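Local coordinates for protein kojibiose phosphorylase (Gut metagenome, PDB 6W0P) that belongs to glycoside hydrolase family 65, a group of carbohydrate-active enzymes with a catalytic domain between N- and C-terminal domains, at residues K706-V718 with I724-N736. Sequence-based numbering, arbitrary orientation.
Sequences KITFKNHLLTVKV and IITKKTKNILPIN
The imidazole of His712 is contacted by residues of the loop after strand 722-726 and by Leu733 at the start of the next strand: Leu733 CB lies over one face, 4.0 Å from the ring centroid and offset toward the rim in a CH-pi contact, while Thr729 OG1 and a water lie in the ring plane at ND1 and NE2 respectively. ND1 shares a short hydrogen bond of 2.5 Å with Thr729 OG1, in which either atom could be the donor. The water spans NE2 and the carbonyl oxygen of Ile732, so both ring nitrogens have polar partners. Asn731 brings OD1 to 3.1 Å from His712 CE1, its amide turned 25° from the imidazole plane.

Lys727 approaches the ring obliquely with CD and CE. With CG between its backbone N and carbonyl carbon (chi1 79°) and a bend at chi4, the chain brings NZ back into its own loop, where it bonds Asn731 O at 2.6 Å, Thr729 OG1 and, weakly, Thr729 O; Ile745 O is a further acceptor. The ammonium thus ties the loop together and also grips the hydroxyl that holds the imidazole. Leu714 runs alongside the Lys727 chain and crosses Leu733 at about a right angle, its CD2 4.0 Å from Leu733 CD2; Leu744 packs on Leu714.

Farther along, the chains pair as regular antiparallel strands. Thr715 and Thr726 exchange two backbone hydrogen bonds, as do Lys717 and Ile724, and Val716 faces Ile725 in the non-hydrogen-bonded pair between them. A second water joins Thr715 O to Thr726 OG1. Strands 702-709 and 747-751 flank the pair, making them inner strands of a five-stranded antiparallel sheet: a beta hairpin in the family 65 C-terminal domain, with the following loop at the edge of the histidine that closes the type I' turn from Phe709.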
ATOM      1  N   LYS A 706     -23.828 -36.496  14.470  1.00 28.70           N
ATOM      2  CA  LYS A 706     -24.222 -37.366  13.339  1.00 29.19           C
ATOM      3  C   LYS A 706     -23.411 -36.958  12.108  1.00 29.21           C
ATOM      4  O   LYS A 706     -23.300 -35.728  11.840  1.00 29.78           O
ATOM      5  CB  LYS A 706     -25.719 -37.262  13.079  1.00 29.57           C
ATOM      6  CG  LYS A 706     -26.605 -37.789  14.202  1.00 30.89           C
ATOM      7  CD  LYS A 706     -28.072 -37.634  13.881  1.00 31.28           C
ATOM      8  CE  LYS A 706     -28.997 -38.037  15.001  1.00 32.76           C
ATOM      9  NZ  LYS A 706     -29.274 -39.492  14.961  1.00 33.85           N
ATOM     10  N   ILE A 707     -22.866 -37.953  11.414  1.00 29.10           N
ATOM     11  CA  ILE A 707     -22.045 -37.830  10.180  1.00 28.89           C
ATOM     12  C   ILE A 707     -22.322 -39.047   9.299  1.00 29.52           C
ATOM     13  O   ILE A 707     -22.727 -40.112   9.812  1.00 30.67           O
ATOM     14  CB  ILE A 707     -20.535 -37.712  10.471  1.00 28.62           C
ATOM     15  CG1 ILE A 707     -19.987 -38.931  11.210  1.00 28.93           C
ATOM     16  CG2 ILE A 707     -20.219 -36.421  11.197  1.00 28.57           C
ATOM     17  CD1 ILE A 707     -18.516 -38.838  11.541  1.00 28.91           C
ATOM     18  N   THR A 708     -22.093 -38.882   8.011  1.00 29.73           N
ATOM     19  CA  THR A 708     -22.300 -39.926   6.983  1.00 30.46           C
ATOM     20  C   THR A 708     -20.959 -40.211   6.311  1.00 30.40           C
ATOM     21  O   THR A 708     -20.316 -39.264   5.803  1.00 30.06           O
ATOM     22  CB  THR A 708     -23.368 -39.505   5.969  1.00 30.36           C
ATOM     23  OG1 THR A 708     -24.559 -39.335   6.739  1.00 30.25           O
ATOM     24  CG2 THR A 708     -23.566 -40.509   4.849  1.00 30.89           C
ATOM     25  N   PHE A 709     -20.575 -41.477   6.328  1.00 30.49           N
ATOM     26  CA  PHE A 709     -19.385 -41.996   5.638  1.00 31.24           C
ATOM     27  C   PHE A 709     -19.765 -43.321   4.984  1.00 31.25           C
ATOM     28  O   PHE A 709     -20.374 -44.192   5.679  1.00 30.68           O
ATOM     29  CB  PHE A 709     -18.256 -42.121   6.658  1.00 31.91           C
ATOM     30  CG  PHE A 709     -16.958 -42.595   6.068  1.00 32.30           C
ATOM     31  CD1 PHE A 709     -16.334 -41.863   5.080  1.00 33.05           C
ATOM     32  CD2 PHE A 709     -16.351 -43.746   6.523  1.00 33.55           C
ATOM     33  CE1 PHE A 709     -15.122 -42.278   4.544  1.00 33.39           C
ATOM     34  CE2 PHE A 709     -15.143 -44.170   5.975  1.00 34.18           C
ATOM     35  CZ  PHE A 709     -14.534 -43.437   4.984  1.00 33.69           C
ATOM     36  N   LYS A 710     -19.390 -43.468   3.717  1.00 31.71           N
ATOM     37  CA  LYS A 710     -19.658 -44.663   2.879  1.00 33.09           C
ATOM     38  C   LYS A 710     -21.135 -45.048   2.992  1.00 33.39           C
ATOM     39  O   LYS A 710     -21.433 -46.239   3.204  1.00 33.00           O
ATOM     40  CB  LYS A 710     -18.766 -45.824   3.306  1.00 33.90           C
ATOM     41  CG  LYS A 710     -17.275 -45.613   3.092  1.00 34.88           C
ATOM     42  CD  LYS A 710     -16.534 -46.939   3.099  1.00 35.85           C
ATOM     43  CE  LYS A 710     -15.034 -46.815   3.215  1.00 36.38           C
ATOM     44  NZ  LYS A 710     -14.410 -46.704   1.882  1.00 37.07           N
ATOM     45  N   ASN A 711     -22.005 -44.044   2.865  1.00 33.76           N
ATOM     46  CA  ASN A 711     -23.489 -44.127   2.845  1.00 34.32           C
ATOM     47  C   ASN A 711     -23.995 -44.654   4.182  1.00 34.45           C
ATOM     48  O   ASN A 711     -25.141 -45.135   4.196  1.00 35.77           O
ATOM     49  CB  ASN A 711     -24.002 -44.989   1.694  1.00 36.39           C
ATOM     50  CG  ASN A 711     -23.670 -44.410   0.336  1.00 37.42           C
ATOM     51  OD1 ASN A 711     -23.811 -43.211   0.116  1.00 40.45           O
ATOM     52  ND2 ASN A 711     -23.219 -45.239  -0.584  1.00 38.28           N
ATOM     53  N   HIS A 712     -23.188 -44.581   5.254  1.00 33.55           N
ATOM     54  CA  HIS A 712     -23.635 -44.934   6.623  1.00 33.21           C
ATOM     55  C   HIS A 712     -23.903 -43.655   7.401  1.00 32.98           C
ATOM     56  O   HIS A 712     -22.937 -42.942   7.695  1.00 33.22           O
ATOM     57  CB  HIS A 712     -22.620 -45.787   7.380  1.00 33.37           C
ATOM     58  CG  HIS A 712     -22.253 -47.067   6.717  1.00 33.33           C
ATOM     59  ND1 HIS A 712     -23.068 -48.166   6.761  1.00 33.85           N
ATOM     60  CD2 HIS A 712     -21.147 -47.427   6.028  1.00 33.18           C
ATOM     61  CE1 HIS A 712     -22.487 -49.157   6.110  1.00 34.45           C
ATOM     62  NE2 HIS A 712     -21.310 -48.728   5.648  1.00 33.98           N
ATOM     63  N   LEU A 713     -25.164 -43.413   7.740  1.00 32.62           N
ATOM     64  CA  LEU A 713     -25.536 -42.319   8.654  1.00 32.60           C
ATOM     65  C   LEU A 713     -25.217 -42.752  10.079  1.00 31.60           C
ATOM     66  O   LEU A 713     -25.973 -43.576  10.624  1.00 32.47           O
ATOM     67  CB  LEU A 713     -27.017 -41.978   8.490  1.00 33.05           C
ATOM     68  CG  LEU A 713     -27.525 -40.865   9.415  1.00 33.42           C
ATOM     69  CD1 LEU A 713     -26.579 -39.664   9.390  1.00 33.21           C
ATOM     70  CD2 LEU A 713     -28.943 -40.445   9.028  1.00 32.82           C
ATOM     71  N   LEU A 714     -24.137 -42.221  10.642  1.00 30.72           N
ATOM     72  CA  LEU A 714     -23.603 -42.623  11.975  1.00 30.26           C
ATOM     73  C   LEU A 714     -24.060 -41.647  13.058  1.00 29.52           C
ATOM     74  O   LEU A 714     -23.898 -40.425  12.855  1.00 29.03           O
ATOM     75  CB  LEU A 714     -22.078 -42.631  11.930  1.00 30.38           C
ATOM     76  CG  LEU A 714     -21.463 -43.532  10.881  1.00 30.80           C
ATOM     77  CD1 LEU A 714     -20.001 -43.188  10.705  1.00 31.42           C
ATOM     78  CD2 LEU A 714     -21.642 -44.997  11.255  1.00 31.20           C
ATOM     79  N   THR A 715     -24.532 -42.191  14.179  1.00 29.57           N
ATOM     80  CA  THR A 715     -24.812 -41.472  15.445  1.00 29.21           C
ATOM     81  C   THR A 715     -23.795 -41.904  16.502  1.00 29.50           C
ATOM     82  O   THR A 715     -23.708 -43.105  16.803  1.00 29.26           O
ATOM     83  CB  THR A 715     -26.241 -41.717  15.940  1.00 29.44           C
ATOM     84  OG1 THR A 715     -27.172 -41.342  14.924  1.00 29.44           O
ATOM     85  CG2 THR A 715     -26.551 -40.952  17.203  1.00 29.51           C
ATOM     86  N   VAL A 716     -23.081 -40.921  17.043  1.00 29.28           N
ATOM     87  CA  VAL A 716     -22.005 -41.079  18.038  1.00 29.77           C
ATOM     88  C   VAL A 716     -22.425 -40.279  19.254  1.00 30.58           C
ATOM     89  O   VAL A 716     -22.445 -39.060  19.151  1.00 29.65           O
ATOM     90  CB  VAL A 716     -20.642 -40.618  17.499  1.00 29.59           C
ATOM     91  CG1 VAL A 716     -19.567 -40.801  18.551  1.00 29.30           C
ATOM     92  CG2 VAL A 716     -20.258 -41.315  16.201  1.00 29.70           C
ATOM     93  N   LYS A 717     -22.726 -40.977  20.353  1.00 32.18           N
ATOM     94  CA  LYS A 717     -23.023 -40.394  21.680  1.00 32.84           C
ATOM     95  C   LYS A 717     -21.843 -40.668  22.615  1.00 32.27           C
ATOM     96  O   LYS A 717     -21.470 -41.838  22.754  1.00 31.94           O
ATOM     97  CB  LYS A 717     -24.322 -40.985  22.247  1.00 34.28           C
ATOM     98  CG  LYS A 717     -24.764 -40.366  23.566  1.00 35.58           C
ATOM     99  CD  LYS A 717     -26.089 -40.879  24.047  1.00 37.72           C
ATOM    100  CE  LYS A 717     -26.361 -40.415  25.463  1.00 40.25           C
ATOM    101  NZ  LYS A 717     -27.765 -40.653  25.875  1.00 41.89           N
ATOM    102  N   VAL A 718     -21.326 -39.624  23.258  1.00 32.01           N
ATOM    103  CA  VAL A 718     -20.183 -39.691  24.213  1.00 33.04           C
ATOM    104  C   VAL A 718     -20.643 -39.163  25.577  1.00 34.45           C
ATOM    105  O   VAL A 718     -21.044 -38.000  25.638  1.00 33.77           O
ATOM    106  CB  VAL A 718     -18.985 -38.904  23.668  1.00 32.14           C
ATOM    107  CG1 VAL A 718     -17.752 -39.072  24.544  1.00 32.64           C
ATOM    108  CG2 VAL A 718     -18.696 -39.297  22.231  1.00 31.79           C
ATOM    109  N   ILE A 724     -21.252 -44.727  22.527  1.00 35.71           N
ATOM    110  CA  ILE A 724     -22.301 -45.522  21.844  1.00 35.49           C
ATOM    111  C   ILE A 724     -22.358 -44.991  20.412  1.00 34.14           C
ATOM    112  O   ILE A 724     -22.535 -43.755  20.229  1.00 33.79           O
ATOM    113  CB  ILE A 724     -23.643 -45.411  22.615  1.00 36.45           C
ATOM    114  CG1 ILE A 724     -23.486 -45.901  24.055  1.00 37.61           C
ATOM    115  CG2 ILE A 724     -24.794 -46.127  21.911  1.00 35.94           C
ATOM    116  CD1 ILE A 724     -24.509 -45.301  25.011  1.00 38.71           C
ATOM    117  N   ILE A 725     -22.179 -45.888  19.449  1.00 33.55           N
ATOM    118  CA  ILE A 725     -22.142 -45.617  17.988  1.00 33.20           C
ATOM    119  C   ILE A 725     -23.234 -46.484  17.371  1.00 33.96           C
ATOM    120  O   ILE A 725     -23.230 -47.720  17.669  1.00 34.51           O
ATOM    121  CB  ILE A 725     -20.757 -45.940  17.397  1.00 33.52           C
ATOM    122  CG1 ILE A 725     -19.635 -45.138  18.069  1.00 33.32           C
ATOM    123  CG2 ILE A 725     -20.756 -45.758  15.892  1.00 33.15           C
ATOM    124  CD1 ILE A 725     -18.274 -45.774  17.939  1.00 33.48           C
ATOM    125  N   THR A 726     -24.131 -45.877  16.585  1.00 33.36           N
ATOM    126  CA  THR A 726     -25.280 -46.573  15.961  1.00 34.10           C
ATOM    127  C   THR A 726     -25.366 -46.218  14.473  1.00 33.58           C
ATOM    128  O   THR A 726     -24.950 -45.105  14.073  1.00 33.86           O
ATOM    129  CB  THR A 726     -26.594 -46.289  16.713  1.00 34.67           C
ATOM    130  OG1 THR A 726     -26.676 -44.910  17.100  1.00 35.64           O
ATOM    131  CG2 THR A 726     -26.749 -47.125  17.963  1.00 35.11           C
ATOM    132  N   LYS A 727     -25.933 -47.138  13.696  1.00 33.61           N
ATOM    133  CA  LYS A 727     -26.397 -46.915  12.307  1.00 33.70           C
ATOM    134  C   LYS A 727     -27.534 -47.896  11.986  1.00 34.78           C
ATOM    135  O   LYS A 727     -27.696 -48.887  12.710  1.00 33.27           O
ATOM    136  CB  LYS A 727     -25.217 -47.026  11.329  1.00 33.08           C
ATOM    137  CG  LYS A 727     -24.760 -48.422  10.950  1.00 32.77           C
ATOM    138  CD  LYS A 727     -23.507 -48.459  10.115  1.00 32.54           C
ATOM    139  CE  LYS A 727     -23.020 -49.880   9.909  1.00 33.03           C
ATOM    140  NZ  LYS A 727     -24.017 -50.735   9.225  1.00 33.04           N
ATOM    141  N   LYS A 728     -28.252 -47.639  10.887  1.00 36.81           N
ATOM    142  CA  LYS A 728     -29.427 -48.436  10.434  1.00 38.69           C
ATOM    143  C   LYS A 728     -29.063 -49.285   9.209  1.00 36.84           C
ATOM    144  O   LYS A 728     -29.869 -50.137   8.833  1.00 36.39           O
ATOM    145  CB  LYS A 728     -30.588 -47.491  10.094  1.00 41.54           C
ATOM    146  CG  LYS A 728     -30.993 -46.543  11.212  1.00 44.29           C
ATOM    147  CD  LYS A 728     -31.562 -47.247  12.417  1.00 48.03           C
ATOM    148  CE  LYS A 728     -33.021 -46.917  12.637  1.00 51.61           C
ATOM    149  NZ  LYS A 728     -33.160 -45.540  13.159  1.00 52.76           N
ATOM    150  N   THR A 729     -27.941 -49.012   8.554  1.00 36.02           N
ATOM    151  CA  THR A 729     -27.495 -49.791   7.383  1.00 36.46           C
ATOM    152  C   THR A 729     -27.209 -51.215   7.860  1.00 38.01           C
ATOM    153  O   THR A 729     -26.919 -51.405   9.056  1.00 37.78           O
ATOM    154  CB  THR A 729     -26.292 -49.147   6.684  1.00 35.93           C
ATOM    155  OG1 THR A 729     -25.335 -48.806   7.682  1.00 34.33           O
ATOM    156  CG2 THR A 729     -26.680 -47.938   5.856  1.00 35.44           C
ATOM    157  N   LYS A 730     -27.271 -52.176   6.946  1.00 39.38           N
ATOM    158  CA  LYS A 730     -27.218 -53.623   7.269  1.00 40.52           C
ATOM    159  C   LYS A 730     -25.793 -54.142   7.144  1.00 39.39           C
ATOM    160  O   LYS A 730     -25.537 -55.209   7.697  1.00 40.99           O
ATOM    161  CB  LYS A 730     -28.133 -54.419   6.336  1.00 42.52           C
ATOM    162  CG  LYS A 730     -29.591 -53.973   6.341  1.00 43.44           C
ATOM    163  CD  LYS A 730     -30.212 -54.081   7.711  1.00 45.50           C
ATOM    164  CE  LYS A 730     -31.659 -53.635   7.742  1.00 46.91           C
ATOM    165  NZ  LYS A 730     -32.230 -53.864   9.089  1.00 48.40           N
ATOM    166  N   ASN A 731     -24.937 -53.450   6.398  1.00 37.44           N
ATOM    167  CA  ASN A 731     -23.596 -53.964   6.022  1.00 36.72           C
ATOM    168  C   ASN A 731     -22.562 -53.529   7.071  1.00 36.10           C
ATOM    169  O   ASN A 731     -22.795 -52.568   7.813  1.00 35.31           O
ATOM    170  CB  ASN A 731     -23.206 -53.537   4.606  1.00 36.23           C
ATOM    171  CG  ASN A 731     -23.242 -52.039   4.408  1.00 35.37           C
ATOM    172  OD1 ASN A 731     -24.197 -51.380   4.824  1.00 34.90           O
ATOM    173  ND2 ASN A 731     -22.215 -51.502   3.772  1.00 34.38           N
ATOM    174  N   ILE A 732     -21.442 -54.235   7.133  1.00 36.69           N
ATOM    175  CA  ILE A 732     -20.344 -53.960   8.098  1.00 36.48           C
ATOM    176  C   ILE A 732     -19.647 -52.656   7.704  1.00 35.69           C
ATOM    177  O   ILE A 732     -19.190 -52.548   6.555  1.00 35.49           O
ATOM    178  CB  ILE A 732     -19.376 -55.157   8.137  1.00 37.71           C
ATOM    179  CG1 ILE A 732     -20.017 -56.361   8.849  1.00 37.82           C
ATOM    180  CG2 ILE A 732     -18.031 -54.750   8.750  1.00 37.48           C
ATOM    181  CD1 ILE A 732     -19.329 -57.683   8.554  1.00 38.39           C
ATOM    182  N   LEU A 733     -19.550 -51.706   8.635  1.00 35.28           N
ATOM    183  CA  LEU A 733     -18.535 -50.629   8.536  1.00 35.73           C
ATOM    184  C   LEU A 733     -17.444 -50.925   9.550  1.00 35.92           C
ATOM    185  O   LEU A 733     -17.715 -50.939  10.745  1.00 36.09           O
ATOM    186  CB  LEU A 733     -19.143 -49.247   8.811  1.00 34.67           C
ATOM    187  CG  LEU A 733     -18.127 -48.108   8.741  1.00 34.26           C
ATOM    188  CD1 LEU A 733     -17.514 -48.024   7.349  1.00 34.29           C
ATOM    189  CD2 LEU A 733     -18.750 -46.771   9.144  1.00 33.74           C
ATOM    190  N   PRO A 734     -16.192 -51.146   9.117  1.00 37.27           N
ATOM    191  CA  PRO A 734     -15.069 -51.146  10.038  1.00 37.48           C
ATOM    192  C   PRO A 734     -14.857 -49.748  10.599  1.00 37.72           C
ATOM    193  O   PRO A 734     -14.864 -48.792   9.860  1.00 39.08           O
ATOM    194  CB  PRO A 734     -13.853 -51.550   9.210  1.00 38.32           C
ATOM    195  CG  PRO A 734     -14.270 -51.352   7.775  1.00 38.30           C
ATOM    196  CD  PRO A 734     -15.779 -51.458   7.738  1.00 38.33           C
ATOM    197  N   ILE A 735     -14.662 -49.676  11.896  1.00 37.79           N
ATOM    198  CA  ILE A 735     -14.409 -48.388  12.581  0.60 37.93           C
ATOM    199  C   ILE A 735     -13.364 -48.627  13.674  1.00 38.64           C
ATOM    200  O   ILE A 735     -13.397 -49.681  14.320  1.00 40.01           O
ATOM    201  CB  ILE A 735     -15.746 -47.807  13.078  0.60 37.52           C
ATOM    202  CG1 ILE A 735     -15.566 -46.497  13.845  0.60 36.75           C
ATOM    203  CG2 ILE A 735     -16.530 -48.836  13.882  0.60 37.83           C
ATOM    204  CD1 ILE A 735     -16.880 -45.849  14.194  0.60 36.27           C
ATOM    205  N   ASN A 736     -12.457 -47.672  13.823  1.00 38.83           N
ATOM    206  CA  ASN A 736     -11.319 -47.736  14.761  1.00 39.54           C
ATOM    207  C   ASN A 736     -11.634 -46.791  15.926  1.00 37.88           C
ATOM    208  O   ASN A 736     -11.778 -45.564  15.664  1.00 37.39           O
ATOM    209  CB  ASN A 736     -10.048 -47.435  13.966  1.00 42.07           C
ATOM    210  CG  ASN A 736      -8.823 -47.890  14.704  1.00 44.99           C
ATOM    211  OD1 ASN A 736      -8.609 -47.458  15.829  1.00 47.67           O
ATOM    212  ND2 ASN A 736      -8.058 -48.783  14.102  1.00 47.48           N
TER
HETATM  213  O   HOH W   1     -19.161 -50.361   4.414  1.00 39.10           O
HETATM  214  O   HOH W   2     -27.601 -45.326   9.356  1.00 31.48           O
HETATM  215  O   HOH W   3     -25.491 -43.897  19.210  1.00 37.79           O